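Local coordinates for cyclopenase asqI (Emericella nidulans, PDB 5YY3), which converts cyclopenins into viridicatins in a zinc-dependent ring contraction that releases methyl isocyanate, the 4'-methoxy form serving the biosynthesis of aspoquinolone mycotoxins in this fungus, at residues S255-I258 and E259-G263; L291-W294 and R295-Y299; N354-N357 and Y358-K362. All coordinates share one frame; numbering follows the deposited sequence.

Contact 1: S255-I258 and E259-G263; sequences SSLI and EHYGG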
loop_
_atom_site.group_PDB
_atom_site.type_symbol
_atom_site.label_atom_id
_atom_site.label_comp_id
_atom_site.label_asym_id
_atom_site.label_seq_id
_atom_site.Cartn_x
_atom_site.Cartn_y
_atom_site.Cartn_z
ATOM N N SER A 255 9.752 -9.769 -19.673
ATOM C CA SER A 255 10.507 -9.047 -20.687
ATOM C C SER A 255 11.158 -9.963 -21.727
ATOM O O SER A 255 11.249 -9.612 -22.894
ATOM C CB SER A 255 11.550 -8.190 -19.997
ATOM O OG SER A 255 11.035 -7.780 -18.738
ATOM N N SER A 256 11.573 -11.149 -21.317
ATOM C CA SER A 256 12.221 -12.061 -22.247
ATOM C C SER A 256 11.260 -12.494 -23.370
ATOM O O SER A 256 11.689 -12.763 -24.488
ATOM C CB SER A 256 12.776 -13.270 -21.481
ATOM O OG SER A 256 13.357 -12.872 -20.230
ATOM N N LEU A 257 9.958 -12.515 -23.081
ATOM C CA LEU A 257 8.936 -12.982 -24.018
ATOM C C LEU A 257 8.363 -11.868 -24.880
ATOM O O LEU A 257 7.652 -12.138 -25.852
ATOM C CB LEU A 257 7.777 -13.651 -23.267
ATOM C CG LEU A 257 8.022 -14.935 -22.476
ATOM C CD1 LEU A 257 6.761 -15.322 -21.729
ATOM C CD2 LEU A 257 8.457 -16.057 -23.389
ATOM N N ILE A 258 8.652 -10.618 -24.519
ATOM C CA ILE A 258 8.040 -9.474 -25.190
ATOM C C ILE A 258 8.506 -9.385 -26.649
ATOM O O ILE A 258 7.843 -8.788 -27.501
ATOM C CB ILE A 258 8.346 -8.151 -24.447
ATOM C CG1 ILE A 258 7.393 -7.044 -24.896
ATOM C CG2 ILE A 258 9.770 -7.720 -24.671
ATOM C CD1 ILE A 258 6.030 -7.142 -24.284
ATOM N N GLU A 259 9.647 -10.006 -26.927
ATOM C CA GLU A 259 10.188 -10.070 -28.275
ATOM C C GLU A 259 9.235 -10.750 -29.249
ATOM O O GLU A 259 9.117 -10.333 -30.400
ATOM C CB GLU A 259 11.517 -10.820 -28.270
ATOM C CG GLU A 259 12.729 -9.951 -28.011
ATOM C CD GLU A 259 14.021 -10.724 -28.181
ATOM O OE1 GLU A 259 14.201 -11.347 -29.255
ATOM O OE2 GLU A 259 14.852 -10.708 -27.244
ATOM N N HIS A 260 8.560 -11.798 -28.780
ATOM C CA HIS A 260 7.809 -12.691 -29.660
ATOM C C HIS A 260 6.332 -12.390 -29.683
ATOM O O HIS A 260 5.668 -12.689 -30.666
ATOM C CB HIS A 260 8.021 -14.149 -29.256
ATOM C CG HIS A 260 9.457 -14.528 -29.114
ATOM N ND1 HIS A 260 10.204 -15.019 -30.160
ATOM C CD2 HIS A 260 10.282 -14.528 -28.030
ATOM C CE1 HIS A 260 11.433 -15.275 -29.745
ATOM N NE2 HIS A 260 11.500 -14.994 -28.451
ATOM N N TYR A 261 5.808 -11.834 -28.592
ATOM C CA TYR A 261 4.434 -11.333 -28.586
ATOM C C TYR A 261 4.243 -10.261 -27.520
ATOM O O TYR A 261 5.033 -10.160 -26.576
ATOM C CB TYR A 261 3.435 -12.463 -28.376
ATOM C CG TYR A 261 3.454 -13.123 -27.005
ATOM C CD1 TYR A 261 4.342 -14.154 -26.717
ATOM C CD2 TYR A 261 2.552 -12.743 -26.017
ATOM C CE1 TYR A 261 4.349 -14.772 -25.483
ATOM C CE2 TYR A 261 2.545 -13.355 -24.780
ATOM C CZ TYR A 261 3.444 -14.372 -24.517
ATOM O OH TYR A 261 3.426 -14.984 -23.282
ATOM N N GLY A 262 3.197 -9.456 -27.684
ATOM C CA GLY A 262 2.945 -8.345 -26.790
ATOM C C GLY A 262 1.771 -8.575 -25.859
ATOM O O GLY A 262 1.117 -9.625 -25.881
ATOM N N GLY A 263 1.509 -7.581 -25.020
ATOM C CA GLY A 263 0.359 -7.616 -24.145
ATOM C C GLY A 263 -0.725 -6.680 -24.644
ATOM O O GLY A 263 -1.035 -6.649 -25.830
#

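Contact 2: L291-W294 and R295-Y299; sequences LEEW and RDNIY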
loop_
_atom_site.group_PDB
_atom_site.type_symbol
_atom_site.label_atom_id
_atom_site.label_comp_id
_atom_site.label_asym_id
_atom_site.label_seq_id
_atom_site.Cartn_x
_atom_site.Cartn_y
_atom_site.Cartn_z
ATOM N N LEU A 291 -21.162 -13.983 -29.662
ATOM C CA LEU A 291 -20.720 -14.803 -28.536
ATOM C C LEU A 291 -21.742 -14.737 -27.402
ATOM O O LEU A 291 -22.078 -15.759 -26.798
ATOM C CB LEU A 291 -19.343 -14.358 -28.046
ATOM C CG LEU A 291 -18.210 -14.651 -29.030
ATOM C CD1 LEU A 291 -17.528 -13.360 -29.427
ATOM C CD2 LEU A 291 -17.214 -15.606 -28.440
ATOM N N GLU A 292 -22.250 -13.533 -27.140
ATOM C CA GLU A 292 -23.264 -13.331 -26.109
ATOM C C GLU A 292 -24.503 -14.195 -26.378
ATOM O O GLU A 292 -25.063 -14.801 -25.463
ATOM C CB GLU A 292 -23.648 -11.845 -26.025
ATOM C CG GLU A 292 -22.475 -10.921 -25.744
ATOM C CD GLU A 292 -22.873 -9.468 -25.614
ATOM O OE1 GLU A 292 -23.765 -9.042 -26.370
ATOM O OE2 GLU A 292 -22.287 -8.749 -24.766
ATOM N N GLU A 293 -24.923 -14.257 -27.637
ATOM C CA GLU A 293 -26.078 -15.077 -28.008
ATOM C C GLU A 293 -25.871 -16.571 -27.671
ATOM O O GLU A 293 -26.719 -17.184 -27.017
ATOM C CB GLU A 293 -26.384 -14.899 -29.487
ATOM C CG GLU A 293 -27.324 -15.949 -30.024
ATOM C CD GLU A 293 -27.815 -15.636 -31.422
ATOM O OE1 GLU A 293 -27.023 -15.093 -32.227
ATOM O OE2 GLU A 293 -29.000 -15.937 -31.701
ATOM N N TRP A 294 -24.740 -17.134 -28.096
ATOM C CA TRP A 294 -24.324 -18.483 -27.696
ATOM C C TRP A 294 -24.387 -18.686 -26.175
ATOM O O TRP A 294 -24.984 -19.651 -25.693
ATOM C CB TRP A 294 -22.897 -18.768 -28.196
ATOM C CG TRP A 294 -22.787 -18.915 -29.697
ATOM C CD1 TRP A 294 -23.800 -19.212 -30.563
ATOM C CD2 TRP A 294 -21.600 -18.778 -30.497
ATOM N NE1 TRP A 294 -23.321 -19.272 -31.851
ATOM C CE2 TRP A 294 -21.977 -19.009 -31.842
ATOM C CE3 TRP A 294 -20.259 -18.488 -30.210
ATOM C CZ2 TRP A 294 -21.057 -18.958 -32.900
ATOM C CZ3 TRP A 294 -19.341 -18.438 -31.263
ATOM C CH2 TRP A 294 -19.746 -18.671 -32.592
ATOM N N ARG A 295 -23.772 -17.763 -25.434
ATOM C CA ARG A 295 -23.795 -17.768 -23.970
ATOM C C ARG A 295 -25.226 -17.795 -23.440
ATOM O O ARG A 295 -25.547 -18.581 -22.549
ATOM C CB ARG A 295 -23.068 -16.535 -23.411
ATOM C CG ARG A 295 -23.233 -16.329 -21.901
ATOM C CD ARG A 295 -22.929 -14.888 -21.507
ATOM N NE ARG A 295 -23.984 -13.999 -21.978
ATOM C CZ ARG A 295 -23.871 -12.679 -22.104
ATOM N NH1 ARG A 295 -22.725 -12.079 -21.807
ATOM N NH2 ARG A 295 -24.904 -11.954 -22.545
ATOM N N ASP A 296 -26.065 -16.910 -23.977
ATOM C CA ASP A 296 -27.456 -16.798 -23.538
ATOM C C ASP A 296 -28.198 -18.101 -23.777
ATOM O O ASP A 296 -29.066 -18.491 -22.993
ATOM C CB ASP A 296 -28.185 -15.677 -24.280
ATOM C CG ASP A 296 -27.707 -14.312 -23.893
ATOM O OD1 ASP A 296 -27.015 -14.202 -22.852
ATOM O OD2 ASP A 296 -28.043 -13.343 -24.623
ATOM N N ASN A 297 -27.862 -18.764 -24.879
ATOM C CA ASN A 297 -28.567 -19.975 -25.258
ATOM C C ASN A 297 -28.126 -21.145 -24.382
ATOM O O ASN A 297 -28.953 -21.954 -23.958
ATOM C CB ASN A 297 -28.349 -20.278 -26.745
ATOM C CG ASN A 297 -29.089 -19.307 -27.653
ATOM O OD1 ASN A 297 -30.016 -18.624 -27.224
ATOM N ND2 ASN A 297 -28.689 -19.256 -28.917
ATOM N N ILE A 298 -26.827 -21.216 -24.087
ATOM C CA ILE A 298 -26.314 -22.227 -23.162
ATOM C C ILE A 298 -26.872 -21.981 -21.758
ATOM O O ILE A 298 -27.188 -22.932 -21.033
ATOM C CB ILE A 298 -24.774 -22.246 -23.147
ATOM C CG1 ILE A 298 -24.262 -22.567 -24.548
ATOM C CG2 ILE A 298 -24.239 -23.269 -22.129
ATOM C CD1 ILE A 298 -22.771 -22.586 -24.667
ATOM N N TYR A 299 -27.025 -20.710 -21.377
ATOM C CA TYR A 299 -27.641 -20.396 -20.087
ATOM C C TYR A 299 -29.067 -20.944 -20.035
ATOM O O TYR A 299 -29.467 -21.634 -19.083
ATOM C CB TYR A 299 -27.676 -18.893 -19.836
ATOM C CG TYR A 299 -26.367 -18.240 -19.410
ATOM C CD1 TYR A 299 -25.242 -18.991 -19.094
ATOM C CD2 TYR A 299 -26.275 -16.856 -19.317
ATOM C CE1 TYR A 299 -24.051 -18.373 -18.710
ATOM C CE2 TYR A 299 -25.108 -16.242 -18.924
ATOM C CZ TYR A 299 -23.998 -17.000 -18.618
ATOM O OH TYR A 299 -22.839 -16.351 -18.241
HETATM O O HOH W 1 -22.300 -9.084 -22.197
#

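Contact 3: N354-N357 and Y358-K362; sequences NLHN and YGLGK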
loop_
_atom_site.group_PDB
_atom_site.type_symbol
_atom_site.label_atom_id
_atom_site.label_comp_id
_atom_site.label_asym_id
_atom_site.label_seq_id
_atom_site.Cartn_x
_atom_site.Cartn_y
_atom_site.Cartn_z
ATOM N N ASN A 354 -19.484 -22.287 -30.713
ATOM C CA ASN A 354 -18.183 -22.681 -30.173
ATOM C C ASN A 354 -17.647 -21.607 -29.222
ATOM O O ASN A 354 -16.646 -20.949 -29.515
ATOM C CB ASN A 354 -17.178 -22.923 -31.315
ATOM C CG ASN A 354 -15.881 -23.527 -30.826
ATOM O OD1 ASN A 354 -15.753 -23.859 -29.646
ATOM N ND2 ASN A 354 -14.923 -23.710 -31.729
ATOM N N LEU A 355 -18.321 -21.425 -28.088
ATOM C CA LEU A 355 -18.081 -20.256 -27.232
ATOM C C LEU A 355 -16.678 -20.178 -26.615
ATOM O O LEU A 355 -16.090 -19.098 -26.565
ATOM C CB LEU A 355 -19.121 -20.214 -26.110
ATOM C CG LEU A 355 -19.102 -19.000 -25.192
ATOM C CD1 LEU A 355 -19.134 -17.727 -26.017
ATOM C CD2 LEU A 355 -20.285 -19.051 -24.258
ATOM N N HIS A 356 -16.148 -21.300 -26.131
ATOM C CA HIS A 356 -14.854 -21.288 -25.454
ATOM C C HIS A 356 -13.751 -20.849 -26.401
ATOM O O HIS A 356 -12.983 -19.932 -26.095
ATOM C CB HIS A 356 -14.505 -22.666 -24.873
ATOM C CG HIS A 356 -13.072 -22.792 -24.448
ATOM N ND1 HIS A 356 -12.500 -21.963 -23.504
ATOM C CD2 HIS A 356 -12.087 -23.630 -24.859
ATOM C CE1 HIS A 356 -11.228 -22.293 -23.342
ATOM N NE2 HIS A 356 -10.955 -23.303 -24.153
ATOM N N ASN A 357 -13.673 -21.494 -27.558
ATOM C CA ASN A 357 -12.552 -21.236 -28.463
ATOM C C ASN A 357 -12.685 -19.911 -29.228
ATOM O O ASN A 357 -11.688 -19.254 -29.516
ATOM C CB ASN A 357 -12.380 -22.413 -29.428
ATOM C CG ASN A 357 -12.005 -23.705 -28.706
ATOM O OD1 ASN A 357 -10.832 -23.947 -28.402
ATOM N ND2 ASN A 357 -12.999 -24.535 -28.422
ATOM N N TYR A 358 -13.902 -19.490 -29.547
ATOM C CA TYR A 358 -14.039 -18.161 -30.143
ATOM C C TYR A 358 -13.794 -17.100 -29.082
ATOM O O TYR A 358 -13.276 -16.010 -29.380
ATOM C CB TYR A 358 -15.409 -17.972 -30.794
ATOM C CG TYR A 358 -15.477 -18.527 -32.189
ATOM C CD1 TYR A 358 -14.622 -18.060 -33.179
ATOM C CD2 TYR A 358 -16.410 -19.502 -32.530
ATOM C CE1 TYR A 358 -14.685 -18.556 -34.473
ATOM C CE2 TYR A 358 -16.481 -20.001 -33.819
ATOM C CZ TYR A 358 -15.615 -19.519 -34.785
ATOM O OH TYR A 358 -15.670 -20.018 -36.065
ATOM N N GLY A 359 -14.151 -17.417 -27.842
ATOM C CA GLY A 359 -13.862 -16.524 -26.728
ATOM C C GLY A 359 -12.378 -16.246 -26.559
ATOM O O GLY A 359 -11.966 -15.082 -26.422
ATOM N N LEU A 360 -11.573 -17.308 -26.566
ATOM C CA LEU A 360 -10.118 -17.170 -26.481
ATOM C C LEU A 360 -9.617 -16.353 -27.661
ATOM O O LEU A 360 -8.710 -15.515 -27.518
ATOM C CB LEU A 360 -9.421 -18.542 -26.457
ATOM C CG LEU A 360 -9.681 -19.392 -25.209
ATOM C CD1 LEU A 360 -8.860 -20.673 -25.251
ATOM C CD2 LEU A 360 -9.382 -18.595 -23.957
ATOM N N GLY A 361 -10.226 -16.608 -28.820
ATOM C CA GLY A 361 -9.929 -15.885 -30.048
ATOM C C GLY A 361 -10.139 -14.384 -29.948
ATOM O O GLY A 361 -9.387 -13.605 -30.547
ATOM N N LYS A 362 -11.139 -13.968 -29.177
ATOM C CA LYS A 362 -11.394 -12.545 -28.984
ATOM C C LYS A 362 -10.303 -11.881 -28.131
ATOM O O LYS A 362 -9.975 -10.718 -28.352
ATOM C CB LYS A 362 -12.770 -12.329 -28.354
ATOM C CG LYS A 362 -13.931 -12.854 -29.209
ATOM C CD LYS A 362 -14.095 -12.045 -30.520
ATOM C CE LYS A 362 -14.792 -10.720 -30.254
ATOM N NZ LYS A 362 -14.916 -9.845 -31.462
#

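Contact 1: S255-I258 and E259-G263
The imidazole of His260 turns its edge toward the carbonyl oxygens of Ser256 and Leu257, both lying near the ring plane, with His260 CD2 4.2 Å from each of the two oxygens. One face is covered by Glu259 CB, which sits 3.9 Å above the plane and displaced toward the rim; stacking with Phe146 and a bond from NE2 to Ser148 O fix the ring further. The phenol of Tyr261 is set obliquely to Leu257 O. Its chi1 of 68° lodges CG between the backbone N and the carbonyl carbon, and the ring thereby runs alongside Leu257, whose CD1 lies 3.7 Å from Tyr261 OH. The same oxygen, Leu257 O, accepts two backbone bonds: His260 N approaches at 3.1 Å from above the carbonyl plane, and Tyr261 N makes a weak bond at 3.3 Å. Ile258 CA also makes a C-H...O contact with Tyr261 O. Here a type I beta turn, closed by Ile258 N on Ser255 O, runs directly into a second turn of helical backbone angles. These overlapping turns form no regular helix and lie in the surface loop between helices 210-231 and 288-304 of the hemocyanin-like metal-binding domain.

Contact 2: L291-W294 and R295-Y299
Arg295 lays its side chain alongside that of Glu292, and its course can be traced atom by atom. Arg295 CB rests 3.3 Å from Glu292 O, one turn back in the helix. The chain then runs out from the backbone and bends at chi3 (71°), which turns the guanidinium back across the Glu292 stem, so that Glu292 CB lies over one face, 3.7 Å from Arg295 NH2. Arg295 NE and NH2 both reach OD1 of the adjacent Asp296, at 3.2 and 3.1 Å, from the same face of the carboxylate but within the guanidinium plane: a side-on salt bridge with a single oxygen as acceptor. Arg295 NH1 points to a water, which accepts from it at 3.1 Å and donates to Glu292 OE2 at 2.6 Å, joining two opposite charges that do not bond directly. Tyr243 adds a cation-pi contact. All this decorates regular alpha-helix, the middle of helix 288-304, where successive i to i+4 bonds run from Arg295 N to Leu291 O through Ile298 N to Trp294 O. On another side of the helix, Glu293 CG packs 3.7 Å from Asn297 ND2, with the carboxylate and amide planes 58° apart. Their polar ends have other partners, Arg290 for Glu293 and Arg351 O for Asn297, while Asp296 OD2 bridges to Arg303 of the third subunit.

Contact 3: N354-N357 and Y358-K362
With chi1 of His356 at 167°, its ring lies on the far side of CB from the backbone N and leans along the helix toward Leu360; the leucine, at chi1 -67°, turns its branch back to meet it. The two side chains cross obliquely, Leu360 CD1 coming within 3.4 Å of His356 CE1 and 3.5 Å of His356 NE2. At the helix start, Asn354 occupies the N-cap position, and its CB touches the Tyr358 ring at CD2, 3.7 Å away. Asn354 OD1 takes a nearly straight bond of 3.1 Å from Asn357 ND2, in the carbonyl plane and on a lone pair; ND2 also bonds to Asp332, so both of these partners fix the rotation of the Asn357 amide. The backbone tightens the same turn through Tyr358 N to Asn354 O at 3.1 Å, and the phenol reaches out to Glu78. His356 ND1 is held by Trp396 of helix 391-410, and Phe214 meets the imidazole edge-to-face. The His356 side chain is about 5 Å from that of His218 and about 6 Å from that of His190, two zinc ligands. A helix with histidine here recalls the His-x3-His helix of the second copper site in hemocyanins, and Leu360 probably stands where that site has its next histidine, consistent with the single zinc per subunit.

How the contacts relate
Contact 1 is a surface contact, contact 2 is buried but away from the zinc, and contact 3 is partly buried and close to zinc ligands. Contact 1 is a corner in a loop, dominated by turn bonds and polar links to the 146-150 region, and it touches neither of the others. Contacts 2 and 3 belong to adjoining helices, 288-304 and 355-367, and their centres lie 12 Å apart. They pack directly: Trp294 CZ3 comes 3.4 Å from Tyr358 CD2, the rings inclined by about 30°, and Leu291 settles against Leu355, Gly359 and Lys362. Contact 2 is charge-rich, and another subunit packs against it; contact 3, untouched by other chains, carries an imidazole.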